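Local coordinates for protein chloride intracellular channel exc-4 (Caenorhabditis elegans, PDB 2YV9) that may insert into membranes to form chloride channels and is required to regulate the lumen size of the growing excretory canal, at residues V65-E68 with A69-K72. Residues are numbered along the deposited sequence; the frame is centred on the assembly and turned at random.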
# COMPACT_ATOMS: atom_id res chain seq x y z
N VAL A 65 -9.08 -0.77 12.10
CA VAL A 65 -8.25 -1.82 11.52
C VAL A 65 -8.06 -3.02 12.43
O VAL A 65 -7.58 -4.08 12.00
CB VAL A 65 -6.85 -1.28 11.13
CG1 VAL A 65 -6.97 -0.19 10.06
CG2 VAL A 65 -6.11 -0.78 12.37
N ASN A 66 -8.45 -2.84 13.69
CA ASN A 66 -8.33 -3.90 14.68
C ASN A 66 -9.61 -4.73 14.81
O ASN A 66 -9.59 -5.76 15.49
CB ASN A 66 -7.88 -3.31 16.02
CG ASN A 66 -6.41 -2.88 15.99
OD1 ASN A 66 -5.52 -3.70 15.76
ND2 ASN A 66 -6.16 -1.59 16.22
N SER A 67 -10.69 -4.33 14.12
CA SER A 67 -11.94 -5.12 14.17
C SER A 67 -11.84 -6.52 13.53
O SER A 67 -11.26 -6.68 12.46
CB SER A 67 -13.08 -4.36 13.50
OG SER A 67 -12.91 -4.38 12.12
N GLU A 68 -12.45 -7.52 14.17
CA GLU A 68 -12.55 -8.87 13.61
C GLU A 68 -13.15 -8.91 12.21
O GLU A 68 -12.68 -9.67 11.36
CB GLU A 68 -13.39 -9.79 14.54
CG GLU A 68 -13.63 -11.23 13.98
CD GLU A 68 -14.46 -12.12 14.92
OE1 GLU A 68 -15.05 -11.59 15.89
OE2 GLU A 68 -14.53 -13.35 14.68
N ALA A 69 -14.21 -8.14 11.99
CA ALA A 69 -14.89 -8.16 10.69
C ALA A 69 -13.99 -7.60 9.59
O ALA A 69 -14.02 -8.08 8.46
CB ALA A 69 -16.21 -7.39 10.73
N PHE A 70 -13.20 -6.60 9.94
CA PHE A 70 -12.33 -5.95 8.94
C PHE A 70 -11.18 -6.86 8.57
O PHE A 70 -10.82 -6.98 7.41
CB PHE A 70 -11.74 -4.65 9.45
CG PHE A 70 -10.86 -3.99 8.44
CD1 PHE A 70 -11.42 -3.43 7.29
CD2 PHE A 70 -9.50 -3.98 8.59
CE1 PHE A 70 -10.62 -2.84 6.33
CE2 PHE A 70 -8.69 -3.37 7.63
CZ PHE A 70 -9.25 -2.83 6.49
N LYS A 71 -10.61 -7.53 9.58
CA LYS A 71 -9.58 -8.51 9.36
C LYS A 71 -10.08 -9.65 8.51
O LYS A 71 -9.36 -10.13 7.65
CB LYS A 71 -9.06 -9.06 10.69
CG LYS A 71 -8.30 -8.03 11.52
CD LYS A 71 -7.77 -8.65 12.81
CE LYS A 71 -6.98 -7.65 13.65
NZ LYS A 71 -6.40 -8.29 14.88
N LYS A 72 -11.31 -10.10 8.75
CA LYS A 72 -11.82 -11.24 8.03
C LYS A 72 -12.26 -10.85 6.62
O LYS A 72 -12.05 -11.60 5.66
CB LYS A 72 -13.02 -11.83 8.78
CG LYS A 72 -13.42 -13.19 8.27
CD LYS A 72 -14.72 -13.67 8.91
CE LYS A 72 -14.63 -13.81 10.40
NZ LYS A 72 -15.71 -14.71 10.90
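Ser67 and Phe70 meet in an N-cap, where the loop after strand 57-63 turns into the short surface helix 68-74 of the thioredoxin-like N-terminal domain. Ser67 OG, set by chi1 of 74° between its own backbone N and carbonyl carbon, accepts from Phe70 N at 3.1 Å, a first-turn N-H with no earlier helical carbonyl to bond; serine's short hydroxyl can reach forward to it while donating to Asn64 O. Helical bonds follow, Lys71 N to Ser67 O (3.1 Å, 169°) and Lys72 N to Glu68 O (3.0 Å). With CG anti to its backbone N, Phe70 brings its ring to the loop backbone, CD2 3.8 Å from Val65 CA; an apolar ring suits this buried side, against Pro79 and Phe74. Lysine's long aliphatic chain lets Lys71 follow the loop, CG 3.4 Å from Ser67 O and CE 3.7 Å from Asn66 O. Cutting it back to an alanine would probably strip these methylenes from both carbonyls and lose packing on Gln251 of the second subunit. Glu68 OE2 and Lys72 NZ, 4.2 Å apart, fall beyond a salt bridge; OE2 instead accepts from Asn253 of the second subunit. Glu68's first-turn carboxylate probably interacts favourably with the partial positive charge at the helix N-terminus, complementing the serine cap.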